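Local atomic coordinates of hypoxic response protein 1 (Mycobacterium tuberculosis, PDB entry 1XKF), a protein that is of unknown function but forms a secreted, zinc-binding homodimer of paired CBS domains that, unlike some relatives, does not seem to bind AMP. Residues B[83-88]-B[107-112]; B[11-16]-B[118-123]; B[49-54]-B[114-119]. All blocks are in the same frame, centred on the assembly; numbering follows the deposited sequence.

Interaction 1: residues B[83-88]-B[107-112]; sequences SIYYVD and RVPVIS
Tyr-85 and Tyr-86 both carry CG between the backbone N and the carbonyl carbon (chi1 48° and 52°), and in this extended chain the two rings leave on different sides, Tyr-85 reaching Pro-109 and Tyr-86 keeping its CB against Ile-111. The Tyr-85 ring crosses Pro-109 at about a right angle, with CE1 3.9 Å from Pro-109 CD, while CG1 of Val-108 approaches its edge. Its hydroxyl shares a water with the carbonyl of Arg-107, which ties the ring's far end to the start of strand 107-112. For Tyr-86 the ring points away, and the touching is done at its root: CB lies 3.4 Å from Ile-111 CD1, a close fit, and also packs on Pro-109 CG. With CG1 anti to the carbonyl carbon (chi1 -75°), the longer branch of Ile-111 carries CD1 to Tyr-86 CB.

Beyond the tyrosines the backbones pair in parallel. Val-87 is gripped from both ends: its N donates to Pro-109 O at 3.1 Å, and its O accepts from Ile-111 N at 2.9 Å in a nearly straight bond. On the face that carries Val-87 and Val-110, CG2 of Val-87 meets CG2 of Val-110 at 4.0 Å, and the Val-87 side chain continues onto Met-96 and Val-99 of helix 93-103. On the Ile-111 side, the Asp-88 carboxylate turns back to Asn-90 N through OD2, and a water held by Ser-112 OG makes a further, weak bond to OD2.

The Tyr-85 ring also stacks on His-103, a probable zinc ligand, so the aromatic end of the contact borders that probable metal site. Strand 87-88, helix 93-103 and strand 107-112 make up a beta-alpha-beta crossover with parallel neighbouring strands, a unit of the second CBS domain that is characteristic of this fold.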
loop_
_atom_site.group_PDB
_atom_site.type_symbol
_atom_site.label_atom_id
_atom_site.label_comp_id
_atom_site.label_asym_id
_atom_site.label_seq_id
_atom_site.Cartn_x
_atom_site.Cartn_y
_atom_site.Cartn_z
ATOM N N SER B 83 2.153 -10.125 -11.005
ATOM C CA SER B 83 1.207 -10.510 -9.965
ATOM C C SER B 83 -0.037 -11.140 -10.577
ATOM O O SER B 83 -1.124 -10.569 -10.529
ATOM C CB SER B 83 0.818 -9.282 -9.133
ATOM O OG SER B 83 1.959 -8.712 -8.505
ATOM N N ILE B 84 0.128 -12.321 -11.163
ATOM C CA ILE B 84 -0.999 -13.003 -11.777
ATOM C C ILE B 84 -1.463 -14.177 -10.916
ATOM O O ILE B 84 -0.698 -15.094 -10.608
ATOM C CB ILE B 84 -0.649 -13.491 -13.211
ATOM C CG1 ILE B 84 -1.839 -14.241 -13.818
ATOM C CG2 ILE B 84 0.607 -14.356 -13.187
ATOM C CD1 ILE B 84 -3.071 -13.361 -14.055
ATOM N N TYR B 85 -2.727 -14.115 -10.519
ATOM C CA TYR B 85 -3.354 -15.137 -9.691
ATOM C C TYR B 85 -4.847 -14.874 -9.746
ATOM O O TYR B 85 -5.271 -13.741 -9.963
ATOM C CB TYR B 85 -2.847 -15.043 -8.254
ATOM C CG TYR B 85 -2.878 -13.648 -7.688
ATOM C CD1 TYR B 85 -4.066 -13.082 -7.226
ATOM C CD2 TYR B 85 -1.718 -12.880 -7.633
ATOM C CE1 TYR B 85 -4.096 -11.782 -6.721
ATOM C CE2 TYR B 85 -1.736 -11.584 -7.133
ATOM C CZ TYR B 85 -2.922 -11.041 -6.680
ATOM O OH TYR B 85 -2.928 -9.756 -6.187
ATOM N N TYR B 86 -5.642 -15.914 -9.537
ATOM C CA TYR B 86 -7.090 -15.769 -9.616
ATOM C C TYR B 86 -7.754 -17.085 -9.255
ATOM O O TYR B 86 -7.078 -18.066 -8.948
ATOM C CB TYR B 86 -7.465 -15.390 -11.055
ATOM C CG TYR B 86 -6.879 -16.331 -12.097
ATOM C CD1 TYR B 86 -7.457 -17.579 -12.348
ATOM C CD2 TYR B 86 -5.705 -16.000 -12.787
ATOM C CE1 TYR B 86 -6.879 -18.484 -13.255
ATOM C CE2 TYR B 86 -5.118 -16.895 -13.696
ATOM C CZ TYR B 86 -5.709 -18.134 -13.921
ATOM O OH TYR B 86 -5.122 -19.028 -14.789
ATOM N N VAL B 87 -9.080 -17.095 -9.280
ATOM C CA VAL B 87 -9.839 -18.311 -9.027
ATOM C C VAL B 87 -10.925 -18.358 -10.082
ATOM O O VAL B 87 -11.320 -17.317 -10.617
ATOM C CB VAL B 87 -10.520 -18.325 -7.633
ATOM C CG1 VAL B 87 -9.472 -18.424 -6.543
ATOM C CG2 VAL B 87 -11.386 -17.081 -7.453
ATOM N N ASP B 88 -11.394 -19.562 -10.394
ATOM C CA ASP B 88 -12.466 -19.720 -11.362
ATOM C C ASP B 88 -13.757 -19.325 -10.646
ATOM O O ASP B 88 -13.832 -19.373 -9.415
ATOM C CB ASP B 88 -12.565 -21.173 -11.826
ATOM C CG ASP B 88 -13.606 -21.365 -12.911
ATOM O OD1 ASP B 88 -13.334 -20.987 -14.069
ATOM O OD2 ASP B 88 -14.700 -21.882 -12.603
ATOM N N ARG B 107 -7.433 -10.113 -1.504
ATOM C CA ARG B 107 -8.328 -9.820 -2.615
ATOM C C ARG B 107 -7.878 -10.653 -3.807
ATOM O O ARG B 107 -6.683 -10.772 -4.065
ATOM C CB ARG B 107 -8.236 -8.327 -2.928
ATOM C CG ARG B 107 -8.966 -7.851 -4.164
ATOM C CD ARG B 107 -8.643 -6.383 -4.382
ATOM N NE ARG B 107 -9.014 -5.578 -3.222
ATOM C CZ ARG B 107 -10.141 -4.881 -3.123
ATOM N NH1 ARG B 107 -11.013 -4.878 -4.123
ATOM N NH2 ARG B 107 -10.404 -4.198 -2.016
ATOM N N VAL B 108 -8.829 -11.242 -4.527
ATOM C CA VAL B 108 -8.486 -12.059 -5.680
ATOM C C VAL B 108 -9.485 -11.922 -6.824
ATOM O O VAL B 108 -10.702 -11.890 -6.610
ATOM C CB VAL B 108 -8.390 -13.553 -5.288
ATOM C CG1 VAL B 108 -8.130 -14.404 -6.514
ATOM C CG2 VAL B 108 -7.270 -13.749 -4.283
ATOM N N PRO B 109 -8.978 -11.804 -8.059
ATOM C CA PRO B 109 -9.879 -11.682 -9.203
ATOM C C PRO B 109 -10.536 -13.024 -9.524
ATOM O O PRO B 109 -9.960 -14.089 -9.281
ATOM C CB PRO B 109 -8.958 -11.185 -10.316
ATOM C CG PRO B 109 -7.624 -11.724 -9.936
ATOM C CD PRO B 109 -7.585 -11.519 -8.448
ATOM N N VAL B 110 -11.754 -12.963 -10.052
ATOM C CA VAL B 110 -12.504 -14.156 -10.419
ATOM C C VAL B 110 -12.652 -14.189 -11.937
ATOM O O VAL B 110 -13.066 -13.203 -12.552
ATOM C CB VAL B 110 -13.904 -14.150 -9.784
ATOM C CG1 VAL B 110 -14.630 -15.453 -10.101
ATOM C CG2 VAL B 110 -13.786 -13.945 -8.280
ATOM N N ILE B 111 -12.310 -15.328 -12.530
ATOM C CA ILE B 111 -12.379 -15.494 -13.972
ATOM C C ILE B 111 -13.366 -16.578 -14.383
ATOM O O ILE B 111 -13.669 -17.494 -13.618
ATOM C CB ILE B 111 -10.979 -15.847 -14.553
ATOM C CG1 ILE B 111 -10.091 -14.598 -14.584
ATOM C CG2 ILE B 111 -11.110 -16.405 -15.959
ATOM C CD1 ILE B 111 -9.771 -14.031 -13.229
ATOM N N SER B 112 -13.876 -16.440 -15.600
ATOM C CA SER B 112 -14.797 -17.399 -16.180
ATOM C C SER B 112 -14.545 -17.338 -17.678
ATOM O O SER B 112 -14.699 -16.286 -18.300
ATOM C CB SER B 112 -16.244 -17.020 -15.869
ATOM O OG SER B 112 -17.133 -18.030 -16.312
HETATM O O HOH W 1 -5.125 -8.569 -4.932
HETATM O O HOH W 2 -16.891 -20.381 -14.839
#

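Interaction 2: residues B[11-16]-B[118-123]; sequences RDIMNA and GIVTEA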
loop_
_atom_site.group_PDB
_atom_site.type_symbol
_atom_site.label_atom_id
_atom_site.label_comp_id
_atom_site.label_asym_id
_atom_site.label_seq_id
_atom_site.Cartn_x
_atom_site.Cartn_y
_atom_site.Cartn_z
ATOM N N ARG B 11 -18.474 -17.077 -7.619
ATOM C CA ARG B 11 -19.509 -16.327 -8.323
ATOM C C ARG B 11 -20.578 -15.818 -7.359
ATOM O O ARG B 11 -21.100 -14.716 -7.520
ATOM C CB ARG B 11 -20.163 -17.197 -9.402
ATOM C CG ARG B 11 -21.205 -16.459 -10.233
ATOM C CD ARG B 11 -21.908 -17.401 -11.199
ATOM N NE ARG B 11 -20.997 -17.981 -12.185
ATOM C CZ ARG B 11 -20.389 -17.291 -13.147
ATOM N NH1 ARG B 11 -20.586 -15.982 -13.266
ATOM N NH2 ARG B 11 -19.586 -17.916 -14.000
ATOM N N ASP B 12 -20.906 -16.633 -6.361
ATOM C CA ASP B 12 -21.905 -16.270 -5.359
ATOM C C ASP B 12 -21.416 -15.128 -4.466
ATOM O O ASP B 12 -22.187 -14.259 -4.067
ATOM C CB ASP B 12 -22.205 -17.468 -4.448
ATOM C CG ASP B 12 -22.916 -18.601 -5.165
ATOM O OD1 ASP B 12 -22.741 -19.762 -4.741
ATOM O OD2 ASP B 12 -23.658 -18.333 -6.133
ATOM N N ILE B 13 -20.123 -15.155 -4.164
ATOM C CA ILE B 13 -19.480 -14.202 -3.261
ATOM C C ILE B 13 -18.892 -12.921 -3.862
ATOM O O ILE B 13 -18.878 -11.874 -3.216
ATOM C CB ILE B 13 -18.361 -14.950 -2.479
ATOM C CG1 ILE B 13 -18.979 -16.128 -1.723
ATOM C CG2 ILE B 13 -17.641 -14.019 -1.516
ATOM C CD1 ILE B 13 -17.971 -16.991 -0.993
ATOM N N MET B 14 -18.415 -13.001 -5.095
ATOM C CA MET B 14 -17.768 -11.866 -5.747
ATOM C C MET B 14 -18.557 -10.597 -6.011
ATOM O O MET B 14 -19.787 -10.582 -6.044
ATOM C CB MET B 14 -17.188 -12.310 -7.087
ATOM C CG MET B 14 -18.260 -12.697 -8.093
ATOM S SD MET B 14 -17.557 -13.128 -9.684
ATOM C CE MET B 14 -19.004 -12.976 -10.768
ATOM N N ASN B 15 -17.803 -9.521 -6.206
ATOM C CA ASN B 15 -18.365 -8.231 -6.571
ATOM C C ASN B 15 -18.286 -8.336 -8.090
ATOM O O ASN B 15 -17.209 -8.211 -8.679
ATOM C CB ASN B 15 -17.472 -7.105 -6.057
ATOM C CG ASN B 15 -17.448 -7.039 -4.548
ATOM O OD1 ASN B 15 -18.442 -6.676 -3.917
ATOM N ND2 ASN B 15 -16.317 -7.401 -3.958
ATOM N N ALA B 16 -19.430 -8.597 -8.714
ATOM C CA ALA B 16 -19.501 -8.783 -10.160
ATOM C C ALA B 16 -19.538 -7.512 -10.996
ATOM O O ALA B 16 -20.165 -6.523 -10.626
ATOM C CB ALA B 16 -20.713 -9.650 -10.502
ATOM N N GLY B 118 -15.291 -10.666 -11.901
ATOM C CA GLY B 118 -15.487 -10.083 -10.585
ATOM C C GLY B 118 -14.252 -10.102 -9.696
ATOM O O GLY B 118 -13.191 -10.585 -10.091
ATOM N N ILE B 119 -14.407 -9.571 -8.486
ATOM C CA ILE B 119 -13.334 -9.499 -7.496
ATOM C C ILE B 119 -13.898 -9.977 -6.161
ATOM O O ILE B 119 -14.997 -9.576 -5.777
ATOM C CB ILE B 119 -12.837 -8.037 -7.316
ATOM C CG1 ILE B 119 -12.100 -7.565 -8.574
ATOM C CG2 ILE B 119 -11.928 -7.935 -6.099
ATOM C CD1 ILE B 119 -10.704 -8.113 -8.713
ATOM N N VAL B 120 -13.154 -10.833 -5.468
ATOM C CA VAL B 120 -13.577 -11.345 -4.164
ATOM C C VAL B 120 -12.565 -10.929 -3.100
ATOM O O VAL B 120 -11.357 -11.024 -3.317
ATOM C CB VAL B 120 -13.670 -12.895 -4.152
ATOM C CG1 VAL B 120 -13.990 -13.384 -2.743
ATOM C CG2 VAL B 120 -14.737 -13.369 -5.114
ATOM N N THR B 121 -13.054 -10.458 -1.956
ATOM C CA THR B 121 -12.174 -10.054 -0.859
ATOM C C THR B 121 -12.442 -10.950 0.353
ATOM O O THR B 121 -13.485 -11.604 0.427
ATOM C CB THR B 121 -12.428 -8.590 -0.444
ATOM O OG1 THR B 121 -13.710 -8.487 0.188
ATOM C CG2 THR B 121 -12.401 -7.679 -1.664
ATOM N N GLU B 122 -11.511 -10.984 1.303
ATOM C CA GLU B 122 -11.711 -11.809 2.489
ATOM C C GLU B 122 -12.960 -11.349 3.228
ATOM O O GLU B 122 -13.675 -12.156 3.816
ATOM C CB GLU B 122 -10.505 -11.733 3.425
ATOM C CG GLU B 122 -9.250 -12.357 2.854
ATOM C CD GLU B 122 -8.214 -12.650 3.921
ATOM O OE1 GLU B 122 -7.916 -11.743 4.724
ATOM O OE2 GLU B 122 -7.697 -13.787 3.953
ATOM N N ALA B 123 -13.225 -10.046 3.181
ATOM C CA ALA B 123 -14.402 -9.495 3.839
ATOM C C ALA B 123 -15.661 -10.049 3.177
ATOM O O ALA B 123 -16.661 -10.293 3.851
ATOM C CB ALA B 123 -14.385 -7.968 3.764
#
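A short antiparallel strand pair closes the edge of the second CBS domain's sheet: residues 15-16, from the N-terminal end of the chain, lie beside strand 115-121, as in CBS folds where the segment leading into one domain adds a strand to the other. Asn-15 and Ile-119 form the hydrogen-bonded pair. Asn-15 N reaches Ile-119 O at 2.8 Å, almost straight at 173°, and Ile-119 N returns a 3.1 Å bond to Asn-15 O from above the carbonyl plane. The Asn-15 amide adds a second grip on the same acceptor as its backbone N, ND2 standing 3.1 Å from Ile-119 O with a bent bond (135°). Asn-15 CG lies beside the backbone N (chi1 -66°), which brings the amide to the Ile-119 carbonyl, and the two donors reach the oxygen from opposite faces of its plane.

The next pair, Ala-16 with Gly-118, is non-hydrogen-bonded, and its CA atoms approach to 4.2 Å. Gly-118 has no side chain, and its CA lies 3.8 Å from Met-14 SD, near the end of an extended side chain. Where helix 10-13 gives way to the strand, Ile-13, a buried residue, packs on Val-120 and on Met-96 of helix 93-103, CG2 to Val-120 CG1 at 3.9 Å. The other Val-120 branch, CG2, presses on Met-14 CB at 3.3 Å, tighter than ordinary carbon packing.

Interaction 3: residues B[49-54]-B[114-119]; sequences DRLHGM and HRLVGI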
loop_
_atom_site.group_PDB
_atom_site.type_symbol
_atom_site.label_atom_id
_atom_site.label_comp_id
_atom_site.label_asym_id
_atom_site.label_seq_id
_atom_site.Cartn_x
_atom_site.Cartn_y
_atom_site.Cartn_z
ATOM N N ASP B 49 -11.456 -7.960 -21.634
ATOM C CA ASP B 49 -11.336 -8.316 -20.226
ATOM C C ASP B 49 -10.522 -9.575 -19.942
ATOM O O ASP B 49 -10.884 -10.372 -19.077
ATOM C CB ASP B 49 -12.724 -8.452 -19.592
ATOM C CG ASP B 49 -13.364 -7.107 -19.301
ATOM O OD1 ASP B 49 -14.499 -7.081 -18.783
ATOM O OD2 ASP B 49 -12.725 -6.070 -19.585
ATOM N N ARG B 50 -9.428 -9.755 -20.672
ATOM C CA ARG B 50 -8.546 -10.901 -20.460
ATOM C C ARG B 50 -7.576 -10.492 -19.354
ATOM O O ARG B 50 -6.718 -9.636 -19.565
ATOM C CB ARG B 50 -7.766 -11.219 -21.734
ATOM C CG ARG B 50 -8.647 -11.467 -22.938
ATOM C CD ARG B 50 -9.459 -12.726 -22.771
ATOM N NE ARG B 50 -10.410 -12.896 -23.864
ATOM C CZ ARG B 50 -10.934 -14.063 -24.217
ATOM N NH1 ARG B 50 -10.593 -15.163 -23.562
ATOM N NH2 ARG B 50 -11.803 -14.128 -25.215
ATOM N N LEU B 51 -7.714 -11.106 -18.185
ATOM C CA LEU B 51 -6.868 -10.772 -17.039
ATOM C C LEU B 51 -5.370 -11.033 -17.209
ATOM O O LEU B 51 -4.952 -12.139 -17.550
ATOM C CB LEU B 51 -7.361 -11.511 -15.794
ATOM C CG LEU B 51 -6.595 -11.168 -14.511
ATOM C CD1 LEU B 51 -6.908 -9.729 -14.104
ATOM C CD2 LEU B 51 -6.986 -12.126 -13.401
ATOM N N HIS B 52 -4.566 -10.004 -16.953
ATOM C CA HIS B 52 -3.119 -10.122 -17.042
ATOM C C HIS B 52 -2.463 -9.999 -15.665
ATOM O O HIS B 52 -1.275 -10.259 -15.522
ATOM C CB HIS B 52 -2.542 -9.054 -17.976
ATOM C CG HIS B 52 -2.821 -9.301 -19.425
ATOM N ND1 HIS B 52 -2.285 -8.522 -20.430
ATOM C CD2 HIS B 52 -3.574 -10.243 -20.040
ATOM C CE1 HIS B 52 -2.699 -8.974 -21.600
ATOM N NE2 HIS B 52 -3.482 -10.017 -21.393
ATOM N N GLY B 53 -3.233 -9.594 -14.660
ATOM C CA GLY B 53 -2.678 -9.468 -13.319
ATOM C C GLY B 53 -3.297 -8.360 -12.488
ATOM O O GLY B 53 -4.242 -7.710 -12.925
ATOM N N MET B 54 -2.766 -8.151 -11.285
ATOM C CA MET B 54 -3.257 -7.104 -10.391
ATOM C C MET B 54 -2.187 -6.027 -10.199
ATOM O O MET B 54 -0.989 -6.330 -10.170
ATOM C CB MET B 54 -3.614 -7.691 -9.016
ATOM C CG MET B 54 -4.833 -8.604 -8.993
ATOM S SD MET B 54 -6.402 -7.723 -9.248
ATOM C CE MET B 54 -6.407 -6.616 -7.813
ATOM N N HIS B 114 -11.727 -17.422 -19.344
ATOM C CA HIS B 114 -10.623 -16.508 -19.629
ATOM C C HIS B 114 -10.916 -15.025 -19.434
ATOM O O HIS B 114 -10.053 -14.185 -19.685
ATOM C CB HIS B 114 -10.112 -16.741 -21.054
ATOM C CG HIS B 114 -9.835 -18.178 -21.366
ATOM N ND1 HIS B 114 -9.013 -18.963 -20.587
ATOM C CD2 HIS B 114 -10.283 -18.976 -22.364
ATOM C CE1 HIS B 114 -8.967 -20.184 -21.091
ATOM N NE2 HIS B 114 -9.729 -20.218 -22.169
ATOM N N ARG B 115 -12.118 -14.692 -18.978
ATOM C CA ARG B 115 -12.466 -13.291 -18.770
ATOM C C ARG B 115 -12.731 -12.959 -17.308
ATOM O O ARG B 115 -13.320 -13.750 -16.577
ATOM C CB ARG B 115 -13.697 -12.920 -19.603
ATOM C CG ARG B 115 -13.475 -13.016 -21.100
ATOM C CD ARG B 115 -14.745 -12.721 -21.892
ATOM N NE ARG B 115 -15.202 -11.345 -21.729
ATOM C CZ ARG B 115 -16.177 -10.966 -20.907
ATOM N NH1 ARG B 115 -16.813 -11.865 -20.161
ATOM N NH2 ARG B 115 -16.517 -9.684 -20.833
ATOM N N LEU B 116 -12.281 -11.785 -16.888
ATOM C CA LEU B 116 -12.499 -11.337 -15.519
ATOM C C LEU B 116 -13.996 -11.106 -15.367
ATOM O O LEU B 116 -14.607 -10.459 -16.219
ATOM C CB LEU B 116 -11.771 -10.017 -15.267
ATOM C CG LEU B 116 -12.061 -9.381 -13.903
ATOM C CD1 LEU B 116 -11.189 -10.037 -12.845
ATOM C CD2 LEU B 116 -11.797 -7.886 -13.955
ATOM N N VAL B 117 -14.595 -11.635 -14.304
ATOM C CA VAL B 117 -16.026 -11.431 -14.092
ATOM C C VAL B 117 -16.324 -10.811 -12.728
ATOM O O VAL B 117 -17.469 -10.462 -12.436
ATOM C CB VAL B 117 -16.827 -12.755 -14.232
ATOM C CG1 VAL B 117 -16.732 -13.268 -15.665
ATOM C CG2 VAL B 117 -16.310 -13.797 -13.253
ATOM N N GLY B 118 -15.291 -10.666 -11.901
ATOM C CA GLY B 118 -15.487 -10.083 -10.585
ATOM C C GLY B 118 -14.252 -10.102 -9.696
ATOM O O GLY B 118 -13.191 -10.585 -10.091
ATOM N N ILE B 119 -14.407 -9.571 -8.486
ATOM C CA ILE B 119 -13.334 -9.499 -7.496
ATOM C C ILE B 119 -13.898 -9.977 -6.161
ATOM O O ILE B 119 -14.997 -9.576 -5.777
ATOM C CB ILE B 119 -12.837 -8.037 -7.316
ATOM C CG1 ILE B 119 -12.100 -7.565 -8.574
ATOM C CG2 ILE B 119 -11.928 -7.935 -6.099
ATOM C CD1 ILE B 119 -10.704 -8.113 -8.713
#
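Asp-49 O receives the backbone N-H of Leu-116 at 3.0 Å, a nearly straight bond, and Arg-115 CA makes a CA-H...O contact to the same oxygen. Beside it the Arg-50 guanidinium has Arg-115 CG over the centre of one face, 4.1 Å from Arg-50 NE, with the two guanidinium planes nearly perpendicular (89°). The chain of Arg-50 bends at chi2 (-67°), carrying NH1 to the CB of His-114 at the guanidinium's edge. Asp-49 OD1 and Arg-115 NH2, 3.9 Å apart, form a long salt bridge of charges alone, the oxygen lying well out of the guanidinium plane.

The two strands cross at 85°, and they belong to different sheets, 50-56 to that of the first CBS domain and 115-121 to that of the second, so the contact sits at the junction of the pair. Farther along the strands, Leu-51 CD1 and Leu-116 CD1 come within 4.5 Å, and Met-54 SD lies 4.4 Å from Ile-119 CD1.

In the second shell Asp-48 bridges both arginines, its OD1 to Arg-50 NH2 and OD2 to Arg-115 NE, which probably offsets their like charges. Pro-109 packs on both Leu-51 and Leu-116, while Pro-43 of strand 41-46 touches Met-54 and Leu-116.

In the fold
Each contact uses one of two neighbouring strands of the second domain's sheet, 107-112 (interaction 1) or 115-121 (interactions 2 and 3). Interaction 1 adds strand 87-88 on one side, interaction 2 adds 15-16 on the other, and Val-110 N to Gly-118 O (2.8 Å) joins the two inner strands. Interaction 3, whose centre is about 7 Å from that of interaction 1, brings in the first domain; Ile-111 CD1 packs 3.4 Å from Leu-51 CD2. Interactions 2 and 3 share Gly-118 and Ile-119. The probable zinc ligands border different contacts: between nearest side-chain atoms, His-103 is about 3 Å from Tyr-85, and His-128 about 4 Å from Ile-13.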